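Local coordinates for metallo-beta-lactamase (Chryseobacterium indologenes, PDB 3L6N), which hydrolyses the ring of beta-lactam antibiotics, including penicillins, cephalosporins and carbapenems, as a zinc-dependent class B beta-lactamase, at residues V209-T212 with L213-L216; P122-G126 with G127-V131; E103-K107 with D108-T112. One frame throughout, in Å; residues are numbered along the deposited sequence.

Contact 1: V209-T212 with L213-L216. With SO4 (sulfate ion), chain E.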
ATOM      1  N   VAL A 209     -15.366   2.202   0.082  1.00 13.09           N
ATOM      2  CA  VAL A 209     -15.524   3.186   1.155  1.00 13.92           C
ATOM      3  C   VAL A 209     -16.850   2.978   1.913  1.00 14.34           C
ATOM      4  O   VAL A 209     -16.868   2.915   3.146  1.00 14.26           O
ATOM      5  CB  VAL A 209     -15.415   4.628   0.605  1.00 14.01           C
ATOM      6  CG1 VAL A 209     -15.831   5.664   1.648  1.00 13.93           C
ATOM      7  CG2 VAL A 209     -14.011   4.902   0.106  1.00 14.77           C
ATOM      8  N   GLU A 210     -17.951   2.846   1.173  1.00 15.05           N
ATOM      9  CA  GLU A 210     -19.259   2.670   1.799  1.00 15.61           C
ATOM     10  C   GLU A 210     -19.338   1.355   2.551  1.00 15.13           C
ATOM     11  O   GLU A 210     -19.947   1.280   3.628  1.00 15.94           O
ATOM     12  CB  GLU A 210     -20.389   2.767   0.765  1.00 15.64           C
ATOM     13  CG  GLU A 210     -20.714   4.191   0.335  1.00 18.94           C
ATOM     14  CD  GLU A 210     -21.014   5.119   1.509  1.00 21.64           C
ATOM     15  OE1 GLU A 210     -21.830   4.755   2.396  1.00 25.00           O
ATOM     16  OE2 GLU A 210     -20.426   6.218   1.544  1.00 23.55           O
ATOM     17  N   HIS A 211     -18.711   0.315   2.007  1.00 14.78           N
ATOM     18  CA  HIS A 211     -18.711  -0.965   2.675  1.00 14.46           C
ATOM     19  C   HIS A 211     -17.854  -0.967   3.943  1.00 14.39           C
ATOM     20  O   HIS A 211     -18.155  -1.691   4.894  1.00 14.10           O
ATOM     21  CB  HIS A 211     -18.302  -2.105   1.750  1.00 14.50           C
ATOM     22  CG  HIS A 211     -18.675  -3.446   2.287  1.00 15.36           C
ATOM     23  ND1 HIS A 211     -17.750  -4.414   2.603  1.00 17.39           N
ATOM     24  CD2 HIS A 211     -19.885  -3.959   2.616  1.00 15.91           C
ATOM     25  CE1 HIS A 211     -18.372  -5.476   3.080  1.00 17.47           C
ATOM     26  NE2 HIS A 211     -19.668  -5.227   3.095  1.00 18.07           N
ATOM     27  N   THR A 212     -16.781  -0.175   3.935  1.00 14.41           N
ATOM     28  CA  THR A 212     -15.947   0.001   5.130  1.00 14.32           C
ATOM     29  C   THR A 212     -16.776   0.573   6.281  1.00 14.71           C
ATOM     30  O   THR A 212     -16.729   0.055   7.399  1.00 14.60           O
ATOM     31  CB  THR A 212     -14.699   0.869   4.852  1.00 14.67           C
ATOM     32  OG1 THR A 212     -13.942   0.266   3.799  1.00 14.70           O
ATOM     33  CG2 THR A 212     -13.807   0.971   6.095  1.00 14.68           C
ATOM     34  N   LEU A 213     -17.530   1.626   5.990  1.00 15.08           N
ATOM     35  CA  LEU A 213     -18.435   2.229   6.977  1.00 16.06           C
ATOM     36  C   LEU A 213     -19.473   1.232   7.490  1.00 16.42           C
ATOM     37  O   LEU A 213     -19.766   1.186   8.688  1.00 16.24           O
ATOM     38  CB  LEU A 213     -19.110   3.468   6.394  1.00 16.05           C
ATOM     39  CG  LEU A 213     -18.193   4.657   6.119  1.00 16.90           C
ATOM     40  CD1 LEU A 213     -18.899   5.740   5.328  1.00 18.39           C
ATOM     41  CD2 LEU A 213     -17.622   5.220   7.420  1.00 17.80           C
ATOM     42  N   GLU A 214     -20.014   0.421   6.586  1.00 16.88           N
ATOM     43  CA  GLU A 214     -20.953  -0.620   6.980  1.00 17.55           C
ATOM     44  C   GLU A 214     -20.350  -1.645   7.944  1.00 17.58           C
ATOM     45  O   GLU A 214     -20.962  -1.987   8.966  1.00 17.78           O
ATOM     46  CB  GLU A 214     -21.543  -1.313   5.751  1.00 17.44           C
ATOM     47  CG  GLU A 214     -22.619  -2.299   6.112  1.00 19.10           C
ATOM     48  CD  GLU A 214     -23.326  -2.874   4.903  1.00 18.99           C
ATOM     49  OE1 GLU A 214     -23.734  -4.041   4.986  1.00 20.87           O
ATOM     50  OE2 GLU A 214     -23.477  -2.166   3.886  1.00 19.92           O
ATOM     51  N   LEU A 215     -19.147  -2.128   7.635  1.00 17.30           N
ATOM     52  CA  LEU A 215     -18.479  -3.112   8.491  1.00 17.15           C
ATOM     53  C   LEU A 215     -18.147  -2.534   9.868  1.00 17.41           C
ATOM     54  O   LEU A 215     -18.181  -3.247  10.872  1.00 17.47           O
ATOM     55  CB  LEU A 215     -17.211  -3.648   7.817  1.00 16.83           C
ATOM     56  CG  LEU A 215     -17.404  -4.561   6.600  1.00 15.95           C
ATOM     57  CD1 LEU A 215     -16.061  -4.819   5.913  1.00 15.74           C
ATOM     58  CD2 LEU A 215     -18.081  -5.884   6.964  1.00 16.06           C
ATOM     59  N   LEU A 216     -17.841  -1.243   9.898  1.00 17.70           N
ATOM     60  CA  LEU A 216     -17.544  -0.541  11.141  1.00 18.78           C
ATOM     61  C   LEU A 216     -18.792  -0.426  12.013  1.00 20.04           C
ATOM     62  O   LEU A 216     -18.710  -0.540  13.236  1.00 19.82           O
ATOM     63  CB  LEU A 216     -16.953   0.841  10.855  1.00 18.42           C
ATOM     64  CG  LEU A 216     -15.486   0.846  10.396  1.00 17.63           C
ATOM     65  CD1 LEU A 216     -15.117   2.164   9.735  1.00 16.57           C
ATOM     66  CD2 LEU A 216     -14.567   0.558  11.569  1.00 17.76           C
TER
HETATM   67  S   SO4 E 402     -14.740   3.058  -3.437  1.00 53.36           S
HETATM   68  O1  SO4 E 402     -13.620   3.101  -2.505  1.00 54.45           O
HETATM   69  O2  SO4 E 402     -14.675   4.193  -4.357  1.00 53.62           O
HETATM   70  O3  SO4 E 402     -14.664   1.822  -4.199  1.00 52.94           O
HETATM   71  O4  SO4 E 402     -15.975   3.122  -2.665  1.00 53.55           O
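One turn of the C-terminal helix 208-217 lays Leu215 over a face of the imidazole of His211. CG of Leu215 stands 4.1 Å from the centroid of the His211 ring, a CH-pi contact, and CD1 of Leu215 comes to 3.7 Å from CE1 of His211. Leu215 can do this because its CG is turned opposite its own carbonyl carbon (chi1 -70°), which leans the branched end back toward the preceding turn. The imidazole does not depend on this contact alone for its setting, since His211 ND1 is hydrogen-bonded to Ser162 O. Thr212 and Leu216 repeat the spacing on another side of the helix. They lie side by side and point the same way, with CG2 of Thr212 4.0 Å from CD1 of Leu216. Backbone bonds join the same residues, as from Leu216 N to Thr212 O (3.0 Å). A small branched residue suits position 212 because its methyl packs on leucine while its OG1 bonds to His208 O and Lys161 N, and Lys161 is a likely beta-lactam ligand. Leu213 turns to helix 179-189, where it meets Ile183 and Asn184, whereas exposed Glu210 sends OE2 to a salt bridge with Lys187 of that helix. At the first turn Val209 N divides its N-H between two oxygens of a sulfate, O4 at 3.0 Å and O1 at 3.2 Å, and His208 N holds the same ion. The anion, probably from the crystallisation liquor, thus sits on amides that the helix has not yet used, where the helix dipole should also attract it. The pairs four residues apart set leucine against the polar residues His211 and Thr212, whose polar atoms bond to the loop at Ser162 and Lys161, while the amides at the start of the helix probably suit an anion.

Contact 2: P122-G126 with G127-V131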
ATOM      1  N   PRO A 122       3.756  16.825  -2.454  1.00 11.15           N
ATOM      2  CA  PRO A 122       4.066  16.058  -3.654  1.00 10.36           C
ATOM      3  C   PRO A 122       5.452  15.415  -3.622  1.00 10.04           C
ATOM      4  O   PRO A 122       6.438  16.024  -3.181  1.00 10.08           O
ATOM      5  CB  PRO A 122       4.009  17.114  -4.776  1.00 10.60           C
ATOM      6  CG  PRO A 122       3.084  18.170  -4.251  1.00 10.44           C
ATOM      7  CD  PRO A 122       3.357  18.213  -2.772  1.00 11.23           C
ATOM      8  N   TYR A 123       5.507  14.159  -4.061  0.80  9.16           N
ATOM      9  CA  TYR A 123       6.750  13.496  -4.414  0.80  9.46           C
ATOM     10  C   TYR A 123       6.789  13.400  -5.921  0.80  8.97           C
ATOM     11  O   TYR A 123       5.780  13.037  -6.546  0.80  8.47           O
ATOM     12  CB  TYR A 123       6.795  12.084  -3.834  0.80  9.57           C
ATOM     13  CG  TYR A 123       7.226  12.062  -2.402  0.80 10.38           C
ATOM     14  CD1 TYR A 123       8.578  12.025  -2.066  0.80 11.71           C
ATOM     15  CD2 TYR A 123       6.284  12.099  -1.373  0.80 12.29           C
ATOM     16  CE1 TYR A 123       8.984  12.026  -0.738  0.80 13.76           C
ATOM     17  CE2 TYR A 123       6.682  12.092  -0.047  0.80 13.93           C
ATOM     18  CZ  TYR A 123       8.031  12.055   0.260  0.80 14.62           C
ATOM     19  OH  TYR A 123       8.433  12.061   1.571  0.80 15.96           O
ATOM     20  N   ARG A 124       7.940  13.734  -6.495  1.00  9.02           N
ATOM     21  CA  ARG A 124       8.128  13.653  -7.951  1.00  9.25           C
ATOM     22  C   ARG A 124       9.387  12.867  -8.253  1.00  9.51           C
ATOM     23  O   ARG A 124      10.475  13.193  -7.759  1.00  9.67           O
ATOM     24  CB  ARG A 124       8.228  15.062  -8.571  1.00  8.90           C
ATOM     25  CG  ARG A 124       7.001  15.926  -8.378  1.00  9.29           C
ATOM     26  CD  ARG A 124       7.207  17.328  -8.968  1.00  9.27           C
ATOM     27  NE  ARG A 124       6.060  18.180  -8.657  1.00  9.95           N
ATOM     28  CZ  ARG A 124       5.926  18.861  -7.516  1.00  8.91           C
ATOM     29  NH1 ARG A 124       6.852  18.784  -6.570  1.00  8.71           N
ATOM     30  NH2 ARG A 124       4.849  19.605  -7.313  1.00  8.47           N
ATOM     31  N   ILE A 125       9.241  11.815  -9.057  1.00 10.20           N
ATOM     32  CA  ILE A 125      10.374  10.996  -9.460  1.00 10.46           C
ATOM     33  C   ILE A 125      10.119  10.513 -10.887  1.00  9.34           C
ATOM     34  O   ILE A 125       9.007  10.090 -11.215  1.00  8.72           O
ATOM     35  CB  ILE A 125      10.594   9.813  -8.477  1.00 11.50           C
ATOM     36  CG1 ILE A 125      11.566   8.771  -9.047  1.00 13.41           C
ATOM     37  CG2 ILE A 125       9.284   9.180  -8.117  1.00 12.85           C
ATOM     38  CD1 ILE A 125      12.426   8.113  -7.995  1.00 17.21           C
ATOM     39  N   GLY A 126      11.145  10.626 -11.731  1.00  9.20           N
ATOM     40  CA  GLY A 126      11.065  10.158 -13.115  1.00  9.53           C
ATOM     41  C   GLY A 126       9.850  10.619 -13.903  1.00  9.52           C
ATOM     42  O   GLY A 126       9.315   9.869 -14.717  1.00  9.30           O
ATOM     43  N   GLY A 127       9.414  11.858 -13.677  1.00  9.21           N
ATOM     44  CA  GLY A 127       8.293  12.448 -14.412  1.00  9.58           C
ATOM     45  C   GLY A 127       6.916  12.073 -13.896  1.00  9.60           C
ATOM     46  O   GLY A 127       5.897  12.410 -14.509  1.00 10.29           O
ATOM     47  N   GLU A 128       6.889  11.348 -12.778  1.00  9.20           N
ATOM     48  CA  GLU A 128       5.648  10.943 -12.129  1.00  8.31           C
ATOM     49  C   GLU A 128       5.481  11.690 -10.811  1.00  8.41           C
ATOM     50  O   GLU A 128       6.460  12.178 -10.248  1.00  8.54           O
ATOM     51  CB  GLU A 128       5.664   9.430 -11.850  1.00  8.19           C
ATOM     52  CG  GLU A 128       5.784   8.559 -13.110  1.00  8.88           C
ATOM     53  CD  GLU A 128       4.584   8.655 -14.055  1.00  7.72           C
ATOM     54  OE1 GLU A 128       3.436   8.891 -13.607  1.00  8.87           O
ATOM     55  OE2 GLU A 128       4.800   8.478 -15.275  1.00  9.42           O
ATOM     56  N   GLU A 129       4.250  11.741 -10.318  1.00  8.90           N
ATOM     57  CA  GLU A 129       3.923  12.497  -9.105  1.00  9.11           C
ATOM     58  C   GLU A 129       2.921  11.753  -8.241  1.00  8.35           C
ATOM     59  O   GLU A 129       2.007  11.111  -8.749  1.00  7.88           O
ATOM     60  CB  GLU A 129       3.345  13.856  -9.506  1.00 10.01           C
ATOM     61  CG  GLU A 129       3.084  14.834  -8.387  1.00 14.35           C
ATOM     62  CD  GLU A 129       2.313  16.057  -8.882  1.00 16.40           C
ATOM     63  OE1 GLU A 129       1.669  16.725  -8.055  1.00 21.27           O
ATOM     64  OE2 GLU A 129       2.346  16.338 -10.099  1.00 20.13           O
ATOM     65  N   PHE A 130       3.094  11.846  -6.925  1.00  7.38           N
ATOM     66  CA  PHE A 130       2.095  11.309  -5.993  1.00  7.36           C
ATOM     67  C   PHE A 130       2.183  12.028  -4.653  1.00  7.87           C
ATOM     68  O   PHE A 130       3.134  12.764  -4.403  1.00  8.01           O
ATOM     69  CB  PHE A 130       2.269   9.785  -5.821  1.00  7.26           C
ATOM     70  CG  PHE A 130       3.676   9.371  -5.494  1.00  6.11           C
ATOM     71  CD1 PHE A 130       4.071   9.189  -4.171  1.00  6.36           C
ATOM     72  CD2 PHE A 130       4.618   9.172  -6.513  1.00  6.53           C
ATOM     73  CE1 PHE A 130       5.380   8.809  -3.864  1.00  6.86           C
ATOM     74  CE2 PHE A 130       5.920   8.792  -6.219  1.00  6.33           C
ATOM     75  CZ  PHE A 130       6.310   8.615  -4.889  1.00  6.99           C
ATOM     76  N   VAL A 131       1.172  11.828  -3.812  0.90  7.94           N
ATOM     77  CA  VAL A 131       1.129  12.441  -2.485  0.90  8.26           C
ATOM     78  C   VAL A 131       0.788  11.351  -1.475  0.90  7.78           C
ATOM     79  O   VAL A 131      -0.182  10.633  -1.655  0.90  7.42           O
ATOM     80  CB  VAL A 131       0.067  13.562  -2.407  0.90  8.53           C
ATOM     81  CG1 VAL A 131       0.003  14.164  -0.982  0.90 10.16           C
ATOM     82  CG2 VAL A 131       0.348  14.663  -3.435  0.90  9.44           C
TER
HETATM   83  O   HOH W   1       2.676  19.281  -9.001  1.00 25.91           O
HETATM   84  O   HOH W   2       7.221   8.979 -16.365  1.00 14.05           O
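The carbonyl oxygen of Phe130 receives the N-H of Tyr123, with Tyr123 N at 2.8 Å from Phe130 O and an almost straight bond of 177°. Pro122 adds a CA-H...O contact to that oxygen. In return Phe130 N bonds to Tyr123 O, so the two residues form a hydrogen-bonded antiparallel pair. On the face they share, CB of Tyr123 lies over the Phe130 ring, 3.8 Å from its centroid. The phenyl is brought to it by CG lying between the backbone N and the carbonyl carbon (chi1 51°). In the Tyr123 conformer given the two rings barely overlap, while CG2 of Ile125 reaches the Phe130 edge at CE2, 3.9 Å away. Phe73 meets both rings edge to face, and the large apolar groups of Tyr123, Ile125 and Phe130 suit this inward side. The opposite face carries Arg124 and Glu129 beside Pro122 and Val131. CB of Pro122 sits over one guanidinium face, 3.4 Å above its plane and offset toward the rim. Arg124 and Glu129 run side by side, too far apart for a salt bridge; water 1, in the guanidinium plane, accepts from Arg124 NH2 at 2.8 Å and gives a weak bond to Glu129 OE1. At the bend, water 2 donates to Gly126 O and to Glu128 OE2 (2.7 Å), and the same carboxylate also binds Tyr151 and Asn14. Gly126 and Gly127 both take positive phi, which glycine adopts without strain. This is a beta hairpin with a two-residue loop, a type I' turn closed by reciprocal Ile125-Glu128 backbone bonds; strand 122-125 edges the five-stranded sheet of the metallo-beta-lactamase fold, with 128-133 its neighbour.

Contact 3: E103-K107 with D108-T112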
ATOM      1  N   GLU A 103       8.649   4.312  14.024  1.00  7.43           N
ATOM      2  CA  GLU A 103       8.588   4.067  15.461  1.00  7.63           C
ATOM      3  C   GLU A 103       8.002   2.691  15.748  1.00  7.52           C
ATOM      4  O   GLU A 103       8.472   1.989  16.642  1.00  7.91           O
ATOM      5  CB  GLU A 103       7.753   5.138  16.142  1.00  8.02           C
ATOM      6  CG  GLU A 103       8.494   6.438  16.338  1.00 10.52           C
ATOM      7  CD  GLU A 103       7.561   7.611  16.553  1.00 13.43           C
ATOM      8  OE1 GLU A 103       6.331   7.410  16.676  1.00 13.97           O
ATOM      9  OE2 GLU A 103       8.068   8.750  16.596  1.00 15.83           O
ATOM     10  N   PHE A 104       6.983   2.301  14.979  1.00  7.31           N
ATOM     11  CA  PHE A 104       6.392   0.973  15.122  1.00  7.60           C
ATOM     12  C   PHE A 104       7.350  -0.135  14.673  1.00  7.51           C
ATOM     13  O   PHE A 104       7.470  -1.156  15.336  1.00  8.27           O
ATOM     14  CB  PHE A 104       5.087   0.863  14.324  1.00  7.11           C
ATOM     15  CG  PHE A 104       3.898   1.548  14.963  1.00  7.52           C
ATOM     16  CD1 PHE A 104       2.724   1.694  14.229  1.00  8.40           C
ATOM     17  CD2 PHE A 104       3.934   2.033  16.274  1.00  8.72           C
ATOM     18  CE1 PHE A 104       1.594   2.289  14.777  1.00  8.80           C
ATOM     19  CE2 PHE A 104       2.802   2.647  16.846  1.00  8.49           C
ATOM     20  CZ  PHE A 104       1.624   2.774  16.090  1.00  7.50           C
ATOM     21  N   LEU A 105       8.020   0.068  13.538  1.00  7.86           N
ATOM     22  CA  LEU A 105       8.987  -0.906  13.045  1.00  8.04           C
ATOM     23  C   LEU A 105      10.094  -1.149  14.066  1.00  8.79           C
ATOM     24  O   LEU A 105      10.426  -2.290  14.370  1.00  8.94           O
ATOM     25  CB  LEU A 105       9.581  -0.452  11.707  1.00  8.00           C
ATOM     26  CG  LEU A 105       8.630  -0.492  10.506  1.00  7.67           C
ATOM     27  CD1 LEU A 105       9.223   0.305   9.341  1.00  7.64           C
ATOM     28  CD2 LEU A 105       8.309  -1.930  10.102  1.00  6.08           C
ATOM     29  N   LYS A 106      10.636  -0.062  14.606  1.00  9.51           N
ATOM     30  CA  LYS A 106      11.698  -0.152  15.603  1.00 11.15           C
ATOM     31  C   LYS A 106      11.214  -0.880  16.873  1.00 11.35           C
ATOM     32  O   LYS A 106      11.898  -1.772  17.385  1.00 11.68           O
ATOM     33  CB  LYS A 106      12.218   1.250  15.918  1.00 11.84           C
ATOM     34  CG  LYS A 106      13.441   1.302  16.817  1.00 15.10           C
ATOM     35  CD  LYS A 106      14.671   0.665  16.165  1.00 20.06           C
ATOM     36  CE  LYS A 106      15.973   1.131  16.827  1.00 22.72           C
ATOM     37  NZ  LYS A 106      16.051   0.824  18.290  1.00 26.17           N
ATOM     38  N   LYS A 107      10.037  -0.498  17.365  1.00 11.52           N
ATOM     39  CA  LYS A 107       9.413  -1.140  18.535  1.00 12.47           C
ATOM     40  C   LYS A 107       9.247  -2.647  18.312  1.00 12.83           C
ATOM     41  O   LYS A 107       9.430  -3.463  19.236  1.00 13.48           O
ATOM     42  CB  LYS A 107       8.058  -0.472  18.826  1.00 12.49           C
ATOM     43  CG  LYS A 107       7.177  -1.133  19.885  1.00 14.45           C
ATOM     44  CD  LYS A 107       7.726  -0.948  21.278  1.00 14.29           C
ATOM     45  CE  LYS A 107       6.645  -1.209  22.329  1.00 15.07           C
ATOM     46  NZ  LYS A 107       6.293  -2.668  22.369  1.00 14.42           N
ATOM     47  N   ASP A 108       8.912  -3.020  17.079  1.00 13.18           N
ATOM     48  CA  ASP A 108       8.679  -4.425  16.741  1.00 13.84           C
ATOM     49  C   ASP A 108       9.955  -5.181  16.333  1.00 13.95           C
ATOM     50  O   ASP A 108       9.886  -6.354  15.967  1.00 14.70           O
ATOM     51  CB  ASP A 108       7.588  -4.549  15.659  1.00 13.86           C
ATOM     52  CG  ASP A 108       6.189  -4.207  16.177  1.00 15.21           C
ATOM     53  OD1 ASP A 108       5.995  -4.077  17.405  1.00 18.68           O
ATOM     54  OD2 ASP A 108       5.252  -4.086  15.353  1.00 16.89           O
ATOM     55  N   GLY A 109      11.111  -4.523  16.418  1.00 13.91           N
ATOM     56  CA  GLY A 109      12.400  -5.162  16.121  1.00 13.98           C
ATOM     57  C   GLY A 109      12.720  -5.291  14.639  1.00 13.95           C
ATOM     58  O   GLY A 109      13.545  -6.127  14.241  1.00 14.87           O
ATOM     59  N   LYS A 110      12.094  -4.447  13.825  1.00 12.68           N
ATOM     60  CA  LYS A 110      12.236  -4.537  12.363  1.00 12.16           C
ATOM     61  C   LYS A 110      13.073  -3.392  11.799  1.00 11.32           C
ATOM     62  O   LYS A 110      13.295  -2.382  12.464  1.00 11.73           O
ATOM     63  CB  LYS A 110      10.866  -4.553  11.678  1.00 12.15           C
ATOM     64  CG  LYS A 110       9.924  -5.667  12.102  1.00 13.97           C
ATOM     65  CD  LYS A 110       8.544  -5.415  11.474  1.00 17.10           C
ATOM     66  CE  LYS A 110       7.499  -6.451  11.866  1.00 19.53           C
ATOM     67  NZ  LYS A 110       6.140  -6.027  11.385  1.00 21.06           N
ATOM     68  N   ALA A 111      13.532  -3.552  10.558  1.00 10.64           N
ATOM     69  CA  ALA A 111      14.262  -2.495   9.872  1.00 10.11           C
ATOM     70  C   ALA A 111      13.377  -1.282   9.628  1.00  9.55           C
ATOM     71  O   ALA A 111      12.169  -1.411   9.415  1.00  9.15           O
ATOM     72  CB  ALA A 111      14.837  -3.011   8.548  1.00 10.46           C
ATOM     73  N   THR A 112      13.984  -0.107   9.685  1.00  9.18           N
ATOM     74  CA  THR A 112      13.293   1.151   9.424  1.00  9.63           C
ATOM     75  C   THR A 112      13.679   1.691   8.050  1.00  9.33           C
ATOM     76  O   THR A 112      14.632   1.201   7.422  1.00  8.76           O
ATOM     77  CB  THR A 112      13.626   2.188  10.493  1.00  9.57           C
ATOM     78  OG1 THR A 112      15.055   2.271  10.652  1.00 12.60           O
ATOM     79  CG2 THR A 112      12.982   1.789  11.827  1.00 10.48           C
TER
HETATM   80  O   HOH W   3       5.868  -4.387  20.069  1.00 34.10           O
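Leu105 crosses the aliphatic part of Lys110 at about a right angle, its CD2 lying 3.8 Å from CD of Lys110. The other methyl, CD1 of Leu105, presses on the backbone at Ala111 O, 3.4 Å away. Thr112 adds its methyl, CG2, 4.1 Å from CB of Leu105. A leucine suits this buried position because its two branches can meet two parts of the returning chain at once, and Leu85 touches it too. Lys110 serves in a double role. With the chain extended beyond CG (chi2 172°), CD reaches CD2 of Leu105 and NZ continues to a salt bridge with Asp79, in the neighbourhood of the zinc ligand His78. The backbone supplies the turn that brings these side chains together. The oxygen of Leu105 accepts Lys110 N at 2.8 Å in a fairly straight bond (162°), with a weak second bond from Asp108 N. Asp108 N is held more firmly by Phe104 O, at 2.9 Å. Gly109 N reaches back to Lys106 O at 3.0 Å, well above the plane of that carbonyl. Gly109 is the first residue to leave helical angles, and its positive phi of 79° is readily reached by a residue without a side chain. On the exposed side, water 3 accepts from Lys107 NZ and donates to OD1 of Asp108 at 2.7 Å, joining opposite charges that do not touch directly. These polar residues suit the solvent-facing surface of the last turn. Six-to-one and five-to-two backbone bonds, a glycine with positive phi and an apolar contact between the two residues of the six-to-one bond, here Leu105 and the methylenes of Lys110, are the marks of a Schellman motif, which ends helix 99-107.

How the contacts relate
All three contacts are local and lie toward the surface, yet each has one buried residue: Thr212, Phe130 and Leu105. Contact 1 is regular helix throughout, contact 3 ends a helix, and contact 2 joins two strands of a hairpin. They share no secondary-structure element and do not touch; the centres of contacts 1 and 2 are about 30 Å apart. Contacts 1 and 3 approach the active site, through Thr212 beside Lys161 and Lys110 near His78, whereas contact 2 lies away from it. Their chemistry follows: helix amides at an anion in 1, aromatic packing on one hairpin face, with waters at the turn and between charged groups on the other, in 2, and a capped helix end in 3.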